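Local coordinates for protein ribokinase (PDB 6WHJ) that probably phosphorylates D-ribose at O-5 with ATP and magnesium to give D-ribose 5-phosphate, as a sugar kinase of the PfkB family, at residues M143-S148 against Y182-I187; F171-A176 against D192-N197; G121-S126 against L153-V158; K8-G13 against F63-V68. One frame throughout, in Å; residues are numbered along the deposited sequence.

Interaction 1: residues M143-S148 against Y182-I187; sequences MQCEIS and YDFSKI. With EDO (1,2-ethanediol), chain F.
C145 turns its SG anti to its own carbonyl carbon (chi1 -64°), and the Y182 side chain swings (chi1 -101°) to bring its ring against this cysteine. C145 CB then lies over one face of the Y182 ring, 4.0 Å from the centroid, a CH-pi contact. The sulfur sits off to one side and meets the same ring obliquely, with C145 SG 3.5 Å from Y182 CD1. It also reaches the edge of a second ring, 3.7 Å from F184 CE1. One sulfur is thus shared by two aromatic side chains. The phenol end is held separately. Y182 OH donates to I147 O at 2.6 Å, and this oxygen lies in the plane of the tyrosine ring, at its edge. Seen from the acceptor, the hydroxyl stands above the carbonyl plane, 54° out of it. The bond gives the buried hydroxyl a partner. The side chain of E146, a predicted substrate ligand, starts off away from 182-187. Its OE2 faces an ethanediol, probably from the crystallisation liquor, though the very short separation is doubtful. The ethanediol also bonds N16 and D18, predicted substrate ligands. The contact joins the loop between strand 140-143 and helix 149-165 to the start of helix 184-188. F173 of strand 170-173 packs on both C145 and F184, and T152 of helix 149-165 touches I147.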
loop_
_atom_site.group_PDB
_atom_site.type_symbol
_atom_site.label_atom_id
_atom_site.label_comp_id
_atom_site.label_asym_id
_atom_site.label_seq_id
_atom_site.Cartn_x
_atom_site.Cartn_y
_atom_site.Cartn_z
ATOM N N MET B 143 -8.952 -12.138 21.385
ATOM C CA MET B 143 -9.532 -11.521 20.200
ATOM C C MET B 143 -9.056 -10.079 20.101
ATOM O O MET B 143 -8.654 -9.470 21.095
ATOM C CB MET B 143 -11.066 -11.545 20.237
ATOM C CG MET B 143 -11.675 -12.930 20.333
ATOM S SD MET B 143 -13.454 -12.920 20.061
ATOM C CE MET B 143 -13.556 -12.476 18.325
ATOM N N GLN B 144 -9.117 -9.539 18.878
ATOM C CA GLN B 144 -8.765 -8.152 18.591
ATOM C C GLN B 144 -9.896 -7.471 17.829
ATOM O O GLN B 144 -11.070 -7.785 18.044
ATOM C CB GLN B 144 -7.472 -8.062 17.788
ATOM C CG GLN B 144 -6.316 -8.840 18.364
ATOM C CD GLN B 144 -6.395 -10.309 18.045
ATOM O OE1 GLN B 144 -6.946 -10.700 17.018
ATOM N NE2 GLN B 144 -5.839 -11.135 18.917
ATOM N N CYS B 145 -9.557 -6.547 16.929
ATOM C CA CYS B 145 -10.566 -5.782 16.202
ATOM C C CYS B 145 -10.298 -5.774 14.701
ATOM O O CYS B 145 -10.602 -4.790 14.020
ATOM C CB CYS B 145 -10.629 -4.348 16.724
ATOM S SG CYS B 145 -11.170 -4.185 18.435
ATOM N N GLU B 146 -9.761 -6.868 14.154
ATOM C CA GLU B 146 -9.438 -6.935 12.734
ATOM C C GLU B 146 -10.247 -7.997 11.993
ATOM O O GLU B 146 -9.825 -8.455 10.927
ATOM C CB GLU B 146 -7.939 -7.158 12.536
ATOM C CG GLU B 146 -7.076 -5.946 12.855
ATOM C CD GLU B 146 -5.605 -6.156 12.525
ATOM O OE1 GLU B 146 -5.201 -7.322 12.312
ATOM O OE2 GLU B 146 -4.848 -5.153 12.497
ATOM N N ILE B 147 -11.386 -8.427 12.549
ATOM C CA ILE B 147 -12.394 -9.158 11.782
ATOM C C ILE B 147 -13.667 -8.314 11.795
ATOM O O ILE B 147 -13.665 -7.182 12.287
ATOM C CB ILE B 147 -12.644 -10.584 12.319
ATOM C CG1 ILE B 147 -13.234 -10.555 13.735
ATOM C CG2 ILE B 147 -11.348 -11.415 12.279
ATOM C CD1 ILE B 147 -13.740 -11.913 14.225
ATOM N N SER B 148 -14.761 -8.849 11.271
ATOM C CA SER B 148 -15.963 -8.042 11.111
ATOM C C SER B 148 -16.666 -7.815 12.451
ATOM O O SER B 148 -16.658 -8.689 13.323
ATOM C CB SER B 148 -16.931 -8.711 10.146
ATOM O OG SER B 148 -17.939 -9.418 10.857
ATOM N N TYR B 182 -17.264 -1.081 16.219
ATOM C CA TYR B 182 -17.276 -2.227 17.121
ATOM C C TYR B 182 -18.159 -1.962 18.330
ATOM O O TYR B 182 -18.033 -0.923 18.989
ATOM C CB TYR B 182 -15.857 -2.551 17.579
ATOM C CG TYR B 182 -15.226 -3.712 16.860
ATOM C CD1 TYR B 182 -14.554 -4.703 17.565
ATOM C CD2 TYR B 182 -15.242 -3.787 15.475
ATOM C CE1 TYR B 182 -13.953 -5.762 16.916
ATOM C CE2 TYR B 182 -14.650 -4.841 14.814
ATOM C CZ TYR B 182 -13.998 -5.824 15.538
ATOM O OH TYR B 182 -13.394 -6.870 14.877
ATOM N N ASP B 183 -19.028 -2.926 18.638
ATOM C CA ASP B 183 -19.851 -2.888 19.844
ATOM C C ASP B 183 -18.980 -3.341 21.009
ATOM O O ASP B 183 -18.995 -4.501 21.430
ATOM C CB ASP B 183 -21.079 -3.770 19.668
ATOM C CG ASP B 183 -22.137 -3.537 20.731
ATOM O OD1 ASP B 183 -21.796 -3.026 21.818
ATOM O OD2 ASP B 183 -23.320 -3.849 20.463
ATOM N N PHE B 184 -18.172 -2.400 21.515
ATOM C CA PHE B 184 -17.253 -2.722 22.604
ATOM C C PHE B 184 -18.004 -3.056 23.884
ATOM O O PHE B 184 -17.582 -3.931 24.650
ATOM C CB PHE B 184 -16.291 -1.558 22.841
ATOM C CG PHE B 184 -15.278 -1.398 21.759
ATOM C CD1 PHE B 184 -14.234 -2.299 21.632
ATOM C CD2 PHE B 184 -15.385 -0.367 20.844
ATOM C CE1 PHE B 184 -13.295 -2.163 20.620
ATOM C CE2 PHE B 184 -14.452 -0.228 19.824
ATOM C CZ PHE B 184 -13.402 -1.130 19.713
ATOM N N SER B 185 -19.137 -2.398 24.113
ATOM C CA SER B 185 -19.922 -2.692 25.299
ATOM C C SER B 185 -20.329 -4.163 25.319
ATOM O O SER B 185 -20.210 -4.834 26.353
ATOM C CB SER B 185 -21.133 -1.760 25.347
ATOM O OG SER B 185 -21.998 -2.070 26.421
ATOM N N LYS B 186 -20.772 -4.695 24.174
ATOM C CA LYS B 186 -21.175 -6.097 24.135
ATOM C C LYS B 186 -19.974 -7.021 24.293
ATOM O O LYS B 186 -20.061 -8.036 24.993
ATOM C CB LYS B 186 -21.931 -6.407 22.841
ATOM N N ILE B 187 -18.835 -6.669 23.691
ATOM C CA ILE B 187 -17.647 -7.510 23.843
ATOM C C ILE B 187 -17.159 -7.499 25.287
ATOM O O ILE B 187 -16.767 -8.538 25.828
ATOM C CB ILE B 187 -16.531 -7.081 22.876
ATOM C CG1 ILE B 187 -17.003 -7.162 21.420
ATOM C CG2 ILE B 187 -15.301 -7.944 23.080
ATOM C CD1 ILE B 187 -15.994 -6.576 20.426
HETATM C C1 EDO F . -1.657 -5.027 11.882
HETATM O O1 EDO F . -2.763 -4.165 11.578
HETATM C C2 EDO F . -0.952 -5.447 10.594
HETATM O O2 EDO F . -1.948 -5.782 9.619
#

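Interaction 2: residues F171-A176 against D192-N197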
loop_
_atom_site.group_PDB
_atom_site.type_symbol
_atom_site.label_atom_id
_atom_site.label_comp_id
_atom_site.label_asym_id
_atom_site.label_seq_id
_atom_site.Cartn_x
_atom_site.Cartn_y
_atom_site.Cartn_z
ATOM N N PHE B 171 -11.351 -14.699 28.922
ATOM C CA PHE B 171 -11.368 -13.974 27.653
ATOM C C PHE B 171 -10.481 -12.731 27.781
ATOM O O PHE B 171 -10.776 -11.824 28.568
ATOM C CB PHE B 171 -12.806 -13.609 27.292
ATOM C CG PHE B 171 -12.966 -12.836 26.004
ATOM C CD1 PHE B 171 -11.987 -12.844 25.023
ATOM C CD2 PHE B 171 -14.143 -12.130 25.761
ATOM C CE1 PHE B 171 -12.162 -12.140 23.840
ATOM C CE2 PHE B 171 -14.326 -11.432 24.586
ATOM C CZ PHE B 171 -13.331 -11.435 23.623
ATOM N N VAL B 172 -9.389 -12.705 27.013
ATOM C CA VAL B 172 -8.501 -11.553 26.908
ATOM C C VAL B 172 -8.830 -10.825 25.610
ATOM O O VAL B 172 -8.689 -11.396 24.520
ATOM C CB VAL B 172 -7.022 -11.969 26.934
ATOM C CG1 VAL B 172 -6.110 -10.716 26.866
ATOM C CG2 VAL B 172 -6.726 -12.835 28.163
ATOM N N PHE B 173 -9.265 -9.568 25.727
ATOM C CA PHE B 173 -9.643 -8.742 24.589
ATOM C C PHE B 173 -8.665 -7.583 24.441
ATOM O O PHE B 173 -8.566 -6.728 25.327
ATOM C CB PHE B 173 -11.080 -8.241 24.745
ATOM C CG PHE B 173 -11.556 -7.360 23.611
ATOM C CD1 PHE B 173 -11.322 -7.704 22.291
ATOM C CD2 PHE B 173 -12.283 -6.208 23.873
ATOM C CE1 PHE B 173 -11.767 -6.895 21.249
ATOM C CE2 PHE B 173 -12.734 -5.403 22.844
ATOM C CZ PHE B 173 -12.475 -5.752 21.521
ATOM N N ASN B 174 -7.955 -7.546 23.309
ATOM C CA ASN B 174 -7.065 -6.447 22.955
ATOM C C ASN B 174 -7.740 -5.590 21.892
ATOM O O ASN B 174 -7.742 -5.967 20.712
ATOM C CB ASN B 174 -5.727 -6.992 22.444
ATOM C CG ASN B 174 -4.845 -5.922 21.849
ATOM O OD1 ASN B 174 -4.191 -6.146 20.834
ATOM N ND2 ASN B 174 -4.838 -4.746 22.461
ATOM N N PRO B 175 -8.302 -4.421 22.236
ATOM C CA PRO B 175 -9.164 -3.676 21.292
ATOM C C PRO B 175 -8.380 -2.908 20.227
ATOM O O PRO B 175 -8.464 -1.683 20.124
ATOM C CB PRO B 175 -9.926 -2.735 22.232
ATOM C CG PRO B 175 -8.903 -2.417 23.284
ATOM C CD PRO B 175 -8.148 -3.704 23.514
ATOM N N ALA B 176 -7.641 -3.636 19.383
ATOM C CA ALA B 176 -6.734 -2.997 18.431
ATOM C C ALA B 176 -6.989 -3.446 16.997
ATOM O O ALA B 176 -7.171 -4.641 16.744
ATOM C CB ALA B 176 -5.281 -3.308 18.805
ATOM N N ASP B 192 -12.822 -10.864 30.301
ATOM C CA ASP B 192 -12.280 -11.000 31.638
ATOM C C ASP B 192 -11.122 -10.048 31.879
ATOM O O ASP B 192 -11.023 -9.468 32.963
ATOM C CB ASP B 192 -11.836 -12.445 31.875
ATOM C CG ASP B 192 -12.990 -13.428 31.761
ATOM O OD1 ASP B 192 -13.041 -14.205 30.776
ATOM O OD2 ASP B 192 -13.860 -13.402 32.652
ATOM N N ILE B 193 -10.246 -9.885 30.888
ATOM C CA ILE B 193 -9.084 -9.004 30.957
ATOM C C ILE B 193 -9.045 -8.139 29.704
ATOM O O ILE B 193 -8.922 -8.661 28.590
ATOM C CB ILE B 193 -7.776 -9.796 31.105
ATOM C CG1 ILE B 193 -7.817 -10.651 32.379
ATOM C CG2 ILE B 193 -6.568 -8.853 31.054
ATOM C CD1 ILE B 193 -6.708 -11.656 32.485
ATOM N N PHE B 194 -9.118 -6.821 29.890
ATOM C CA PHE B 194 -9.173 -5.851 28.805
ATOM C C PHE B 194 -7.813 -5.168 28.692
ATOM O O PHE B 194 -7.256 -4.722 29.708
ATOM C CB PHE B 194 -10.291 -4.843 29.089
ATOM C CG PHE B 194 -10.632 -3.937 27.935
ATOM C CD1 PHE B 194 -10.954 -4.456 26.687
ATOM C CD2 PHE B 194 -10.699 -2.570 28.118
ATOM C CE1 PHE B 194 -11.292 -3.630 25.637
ATOM C CE2 PHE B 194 -11.033 -1.735 27.068
ATOM C CZ PHE B 194 -11.333 -2.269 25.826
ATOM N N CYS B 195 -7.270 -5.097 27.471
ATOM C CA CYS B 195 -5.891 -4.644 27.242
ATOM C C CYS B 195 -5.844 -3.504 26.232
ATOM O O CYS B 195 -5.347 -3.668 25.109
ATOM C CB CYS B 195 -5.017 -5.798 26.752
ATOM S SG CYS B 195 -5.017 -7.200 27.850
ATOM N N PRO B 196 -6.324 -2.325 26.600
ATOM C CA PRO B 196 -6.202 -1.177 25.713
ATOM C C PRO B 196 -4.869 -0.472 25.916
ATOM O O PRO B 196 -4.224 -0.583 26.962
ATOM C CB PRO B 196 -7.359 -0.281 26.174
ATOM C CG PRO B 196 -7.382 -0.501 27.634
ATOM C CD PRO B 196 -7.048 -1.969 27.835
ATOM N N ASN B 197 -4.456 0.265 24.892
ATOM C CA ASN B 197 -3.402 1.237 25.133
ATOM C C ASN B 197 -4.069 2.557 25.516
ATOM O O ASN B 197 -5.293 2.631 25.638
ATOM C CB ASN B 197 -2.458 1.305 23.930
ATOM C CG ASN B 197 -3.098 1.889 22.682
ATOM O OD1 ASN B 197 -4.155 2.531 22.719
ATOM N ND2 ASN B 197 -2.485 1.591 21.544
#
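F171 and D192 begin a parallel pairing that runs on to C195. The backbone bonds come first. F171 O accepts from both D192 N, at 2.8 Å, and I193 N, at 3.1 Å. The ladder continues from F173 N to I193 O and from C195 N to F173 O, each 3.0 Å. V172 pairs with I193, and F173 with F194. Strands 170-173 and 193-194 are the two strands of a beta-alpha-beta unit, joined through helix 184-188. Two side chains extend this hydrogen bonding at the ends. The anti lone pair of D192 OD1 takes the backbone N-H of F171 at 2.6 Å, with an N-H...O angle of 167°. At the other end, N174 ND2 gives a bond to C195 O at 2.9 Å. CG of N174 is anti to its backbone N (chi1 171°), which carries the amide across to that carbonyl. The apolar contacts lie on both faces. V172 CG1 touches C195 SG on one. On the other, F173 and F194 run side by side and point the same way, their planes tilted 32° apart. F173 CD2 comes in at the edge of the F194 ring, and P175 CG rests 3.5 Å from F194 CZ. F184 covers F173 and P175 there, while I277 of helix 272-287 touches C195 on the V172 face. K163 and K234 form salt bridges with D192, so its buried carboxylate probably stays ionised. The bond to C195 O restrains the N174 amide, whose side chain lies about 4 Å (nearest atoms) from that of D274, the predicted proton acceptor.

Interaction 3: residues G121-S126 against L153-V158; sequences GMLKPS and LLFVEV
P125 lies flat over F155, with its CD above the ring centre. That carbon is 4.0 Å from the F155 centroid and only 6° off the ring normal, a well-centred CH-pi contact. The peptide before the proline follows the same ring outward, and K124 C is 3.4 Å from F155 CZ. At the edge of the ring, near its plane, L123 O stands 3.3 Å from F155 CE2. The L123 side chain crosses F155 at about a right angle and sets its CG 3.7 Å from F155 CE2. The proline also lies against the helix itself. P125 CD meets L154 CB at 3.5 Å, and P125 CG meets V158 CG2 at 3.8 Å one turn further on. L154, F155 and V158 therefore make a seat for a single proline ring. F155 reaches the loop because its CG is anti to the carbonyl carbon (chi1 -81°). Further out, I12 of strand 9-12 touches both L123 and F155. L131 of helix 131-135 packs on F155, and M132 and L135 pack on V158. The contact thus joins the loop after strand 111-116 to helix 149-165. No hydrogen bond crosses between 121-126 and 153-158. Their cohesion is apolar, probably helped by the C-H groups on P125 CD, next to the proline nitrogen, which should be slightly positive and so suit an aromatic face.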
loop_
_atom_site.group_PDB
_atom_site.type_symbol
_atom_site.label_atom_id
_atom_site.label_comp_id
_atom_site.label_asym_id
_atom_site.label_seq_id
_atom_site.Cartn_x
_atom_site.Cartn_y
_atom_site.Cartn_z
ATOM N N GLY B 121 -13.118 -11.057 6.884
ATOM C CA GLY B 121 -14.531 -10.782 7.049
ATOM C C GLY B 121 -15.436 -12.003 6.956
ATOM O O GLY B 121 -16.631 -11.877 7.251
ATOM N N MET B 122 -14.911 -13.171 6.560
ATOM C CA MET B 122 -15.713 -14.391 6.516
ATOM C C MET B 122 -15.590 -15.250 7.768
ATOM O O MET B 122 -16.302 -16.259 7.875
ATOM C CB MET B 122 -15.349 -15.268 5.310
ATOM C CG MET B 122 -16.032 -14.895 4.013
ATOM S SD MET B 122 -15.338 -13.450 3.212
ATOM C CE MET B 122 -16.241 -13.535 1.659
ATOM N N LEU B 123 -14.693 -14.905 8.693
ATOM C CA LEU B 123 -14.469 -15.698 9.902
ATOM C C LEU B 123 -15.672 -15.520 10.817
ATOM O O LEU B 123 -15.827 -14.483 11.461
ATOM C CB LEU B 123 -13.176 -15.269 10.591
ATOM C CG LEU B 123 -12.695 -16.085 11.796
ATOM C CD1 LEU B 123 -12.393 -17.490 11.365
ATOM C CD2 LEU B 123 -11.468 -15.474 12.427
ATOM N N LYS B 124 -16.528 -16.536 10.863
ATOM C CA LYS B 124 -17.720 -16.653 11.692
ATOM C C LYS B 124 -17.604 -17.959 12.457
ATOM O O LYS B 124 -16.817 -18.832 12.079
ATOM C CB LYS B 124 -19.029 -16.713 10.884
ATOM C CG LYS B 124 -19.226 -15.831 9.681
ATOM C CD LYS B 124 -20.580 -16.178 9.086
ATOM C CE LYS B 124 -21.146 -15.076 8.231
ATOM N NZ LYS B 124 -20.144 -14.610 7.237
ATOM N N PRO B 125 -18.376 -18.132 13.535
ATOM C CA PRO B 125 -18.413 -19.455 14.177
ATOM C C PRO B 125 -18.737 -20.585 13.213
ATOM O O PRO B 125 -18.072 -21.627 13.248
ATOM C CB PRO B 125 -19.515 -19.292 15.237
ATOM C CG PRO B 125 -19.474 -17.831 15.581
ATOM C CD PRO B 125 -19.148 -17.126 14.289
ATOM N N SER B 126 -19.711 -20.385 12.316
ATOM C CA SER B 126 -20.128 -21.452 11.406
ATOM C C SER B 126 -18.985 -21.920 10.500
ATOM O O SER B 126 -18.992 -23.066 10.032
ATOM C CB SER B 126 -21.345 -20.997 10.593
ATOM O OG SER B 126 -20.997 -20.030 9.609
ATOM N N LEU B 153 -19.294 -10.389 17.342
ATOM C CA LEU B 153 -20.384 -10.597 18.289
ATOM C C LEU B 153 -20.888 -12.035 18.243
ATOM O O LEU B 153 -21.366 -12.563 19.260
ATOM C CB LEU B 153 -21.522 -9.606 18.023
ATOM C CG LEU B 153 -21.146 -8.143 18.274
ATOM C CD1 LEU B 153 -22.339 -7.227 18.194
ATOM C CD2 LEU B 153 -20.410 -7.977 19.614
ATOM N N LEU B 154 -20.810 -12.681 17.079
ATOM C CA LEU B 154 -21.120 -14.104 17.041
ATOM C C LEU B 154 -20.086 -14.902 17.827
ATOM O O LEU B 154 -20.450 -15.815 18.579
ATOM C CB LEU B 154 -21.215 -14.608 15.598
ATOM C CG LEU B 154 -22.341 -14.077 14.701
ATOM C CD1 LEU B 154 -22.210 -14.639 13.296
ATOM C CD2 LEU B 154 -23.702 -14.382 15.286
ATOM N N PHE B 155 -18.796 -14.562 17.689
ATOM C CA PHE B 155 -17.786 -15.268 18.477
ATOM C C PHE B 155 -17.934 -14.982 19.961
ATOM O O PHE B 155 -17.671 -15.863 20.784
ATOM C CB PHE B 155 -16.369 -14.909 18.026
ATOM C CG PHE B 155 -15.912 -15.666 16.822
ATOM C CD1 PHE B 155 -15.729 -17.039 16.884
ATOM C CD2 PHE B 155 -15.661 -15.007 15.626
ATOM C CE1 PHE B 155 -15.326 -17.745 15.773
ATOM C CE2 PHE B 155 -15.248 -15.706 14.508
ATOM C CZ PHE B 155 -15.077 -17.073 14.582
ATOM N N VAL B 156 -18.343 -13.759 20.314
ATOM C CA VAL B 156 -18.602 -13.420 21.711
ATOM C C VAL B 156 -19.646 -14.357 22.303
ATOM O O VAL B 156 -19.496 -14.848 23.430
ATOM C CB VAL B 156 -19.020 -11.943 21.824
ATOM C CG1 VAL B 156 -19.791 -11.690 23.106
ATOM C CG2 VAL B 156 -17.790 -11.045 21.763
ATOM N N GLU B 157 -20.709 -14.644 21.550
ATOM C CA GLU B 157 -21.725 -15.554 22.067
ATOM C C GLU B 157 -21.169 -16.964 22.246
ATOM O O GLU B 157 -21.469 -17.632 23.244
ATOM C CB GLU B 157 -22.949 -15.550 21.155
ATOM C CG GLU B 157 -24.014 -16.534 21.587
ATOM C CD GLU B 157 -24.572 -16.244 22.974
ATOM O OE1 GLU B 157 -24.522 -15.074 23.424
ATOM O OE2 GLU B 157 -25.052 -17.202 23.621
ATOM N N VAL B 158 -20.309 -17.415 21.331
ATOM C CA VAL B 158 -19.691 -18.724 21.502
ATOM C C VAL B 158 -18.876 -18.762 22.785
ATOM O O VAL B 158 -18.966 -19.715 23.571
ATOM C CB VAL B 158 -18.818 -19.065 20.282
ATOM C CG1 VAL B 158 -17.986 -20.301 20.557
ATOM C CG2 VAL B 158 -19.690 -19.272 19.052
#

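Interaction 4: residues K8-G13 against F63-V68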
loop_
_atom_site.group_PDB
_atom_site.type_symbol
_atom_site.label_atom_id
_atom_site.label_comp_id
_atom_site.label_asym_id
_atom_site.label_seq_id
_atom_site.Cartn_x
_atom_site.Cartn_y
_atom_site.Cartn_z
ATOM N N LYS B 8 -4.190 -24.567 24.882
ATOM C CA LYS B 8 -4.536 -23.784 26.058
ATOM C C LYS B 8 -4.757 -22.309 25.759
ATOM O O LYS B 8 -5.460 -21.643 26.522
ATOM C CB LYS B 8 -3.438 -23.905 27.128
ATOM C CG LYS B 8 -3.043 -25.327 27.529
ATOM C CD LYS B 8 -3.743 -25.780 28.800
ATOM C CE LYS B 8 -5.158 -26.274 28.527
ATOM N NZ LYS B 8 -5.995 -26.274 29.766
ATOM N N ILE B 9 -4.223 -21.802 24.650
ATOM C CA ILE B 9 -4.445 -20.432 24.200
ATOM C C ILE B 9 -5.059 -20.509 22.811
ATOM O O ILE B 9 -4.460 -21.085 21.896
ATOM C CB ILE B 9 -3.146 -19.604 24.174
ATOM C CG1 ILE B 9 -2.487 -19.566 25.560
ATOM C CG2 ILE B 9 -3.422 -18.174 23.676
ATOM C CD1 ILE B 9 -1.045 -19.078 25.538
ATOM N N VAL B 10 -6.255 -19.947 22.660
ATOM C CA VAL B 10 -6.967 -19.906 21.389
ATOM C C VAL B 10 -7.043 -18.440 20.969
ATOM O O VAL B 10 -7.559 -17.600 21.717
ATOM C CB VAL B 10 -8.368 -20.542 21.502
ATOM C CG1 VAL B 10 -9.109 -20.488 20.177
ATOM C CG2 VAL B 10 -8.280 -21.970 22.001
ATOM N N ILE B 11 -6.519 -18.120 19.792
ATOM C CA ILE B 11 -6.533 -16.751 19.279
ATOM C C ILE B 11 -7.449 -16.720 18.061
ATOM O O ILE B 11 -7.173 -17.374 17.048
ATOM C CB ILE B 11 -5.125 -16.239 18.924
ATOM C CG1 ILE B 11 -4.163 -16.374 20.102
ATOM C CG2 ILE B 11 -5.181 -14.799 18.454
ATOM C CD1 ILE B 11 -3.322 -17.624 20.044
ATOM N N ILE B 12 -8.546 -15.982 18.167
ATOM C CA ILE B 12 -9.512 -15.843 17.087
ATOM C C ILE B 12 -9.319 -14.452 16.500
ATOM O O ILE B 12 -9.706 -13.457 17.124
ATOM C CB ILE B 12 -10.950 -16.029 17.585
ATOM C CG1 ILE B 12 -11.077 -17.309 18.424
ATOM C CG2 ILE B 12 -11.899 -16.084 16.415
ATOM C CD1 ILE B 12 -12.382 -17.396 19.223
ATOM N N GLY B 13 -8.736 -14.368 15.309
ATOM C CA GLY B 13 -8.516 -13.070 14.718
ATOM C C GLY B 13 -7.967 -13.123 13.309
ATOM O O GLY B 13 -8.101 -14.119 12.598
ATOM N N PHE B 63 -3.194 -21.983 19.573
ATOM C CA PHE B 63 -4.116 -22.415 18.528
ATOM C C PHE B 63 -4.644 -21.161 17.849
ATOM O O PHE B 63 -5.216 -20.292 18.515
ATOM C CB PHE B 63 -5.260 -23.256 19.119
ATOM C CG PHE B 63 -6.112 -23.966 18.087
ATOM C CD1 PHE B 63 -5.629 -25.071 17.411
ATOM C CD2 PHE B 63 -7.408 -23.549 17.825
ATOM C CE1 PHE B 63 -6.412 -25.723 16.475
ATOM C CE2 PHE B 63 -8.193 -24.195 16.894
ATOM C CZ PHE B 63 -7.693 -25.284 16.218
ATOM N N PHE B 64 -4.422 -21.038 16.542
ATOM C CA PHE B 64 -4.857 -19.856 15.811
ATOM C C PHE B 64 -6.116 -20.189 15.017
ATOM O O PHE B 64 -6.186 -21.229 14.355
ATOM C CB PHE B 64 -3.758 -19.329 14.884
ATOM C CG PHE B 64 -4.197 -18.159 14.030
ATOM C CD1 PHE B 64 -4.733 -17.018 14.620
ATOM C CD2 PHE B 64 -4.040 -18.184 12.645
ATOM C CE1 PHE B 64 -5.141 -15.946 13.846
ATOM C CE2 PHE B 64 -4.441 -17.104 11.867
ATOM C CZ PHE B 64 -4.992 -15.986 12.466
ATOM N N VAL B 65 -7.105 -19.302 15.096
ATOM C CA VAL B 65 -8.363 -19.440 14.378
ATOM C C VAL B 65 -8.504 -18.222 13.484
ATOM O O VAL B 65 -8.589 -17.093 13.985
ATOM C CB VAL B 65 -9.557 -19.547 15.337
ATOM C CG1 VAL B 65 -10.846 -19.770 14.547
ATOM C CG2 VAL B 65 -9.320 -20.636 16.377
ATOM N N GLY B 66 -8.521 -18.443 12.170
ATOM C CA GLY B 66 -8.623 -17.357 11.210
ATOM C C GLY B 66 -9.006 -17.872 9.841
ATOM O O GLY B 66 -9.023 -19.076 9.592
ATOM N N ALA B 67 -9.301 -16.933 8.941
ATOM C CA ALA B 67 -9.717 -17.247 7.579
ATOM C C ALA B 67 -8.874 -16.461 6.580
ATOM O O ALA B 67 -8.606 -15.271 6.779
ATOM C CB ALA B 67 -11.200 -16.945 7.358
ATOM N N VAL B 68 -8.428 -17.154 5.529
ATOM C CA VAL B 68 -7.637 -16.592 4.443
ATOM C C VAL B 68 -8.238 -17.067 3.121
ATOM O O VAL B 68 -9.072 -17.976 3.077
ATOM C CB VAL B 68 -6.151 -16.991 4.535
ATOM C CG1 VAL B 68 -5.549 -16.516 5.856
ATOM C CG2 VAL B 68 -5.983 -18.511 4.351
HETATM O O HOH W 1 -9.124 -14.227 9.993
#
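V10, I11 and I12 pair in parallel with F63, F64 and V65, strand axes 4.7 Å apart and 19° from parallel. I11 is held through both of its backbone polar atoms: I11 N donates to F63 O at 2.8 Å, and I11 O accepts from V65 N at 2.7 Å. G13 N then donates to V65 O at 3.0 Å, while the bond from F63 N to I9 O is weak. Strands 9-12 and 62-69 are neighbouring parallel strands of the large mixed sheet. V10, I12, F63 and V65 share one face of the sheet. V10 CG1 is 3.8 Å from V65 CG2 and also sits at the edge of the F63 ring. I12 and V65 lie side by side, with I12 CG1 4.1 Å from V65 CB. L131 of helix 131-135 packs on this face, against V10, I12 and V65. The other face carries I11 and F64, which A49 of helix 44-55 touches. CG of F64 is anti to its backbone N (chi1 176°), and the ring extends along the strands toward G13. It passes I11 O obliquely, 3.5 Å from F64 CD1, and ends near G13 O. G66 N stands over the centre of one of its faces. Beyond the paired strands, a water accepts from A67 N at 2.9 Å and probably donates to G13 O. Backbone bonds thus set the register as far as G13 N, and a water takes over past it, while mostly buried apolar side chains on both faces pack against the helices.

Interactions 2 and 4 lie in the same nine-stranded sheet, their centres about 16 Å apart. Strand 140-143 runs between strands 9-12 and 170-173. The loop after it carries interaction 1, which touches interaction 2 through M143 O and N174 N. Interaction 3 packs beside the sheet, about 12 Å from interaction 4 and 11 Å from interaction 1, and touches both through F155. Along the chain interaction 4 closes first; interactions 1 and 3 then alternate, as do 1 and 2. Neighbouring beta-alpha units of the ribokinase fold are thereby linked. Interaction 1 holds E146, a predicted substrate ligand, and interaction 2 holds N197, a predicted ATP ligand.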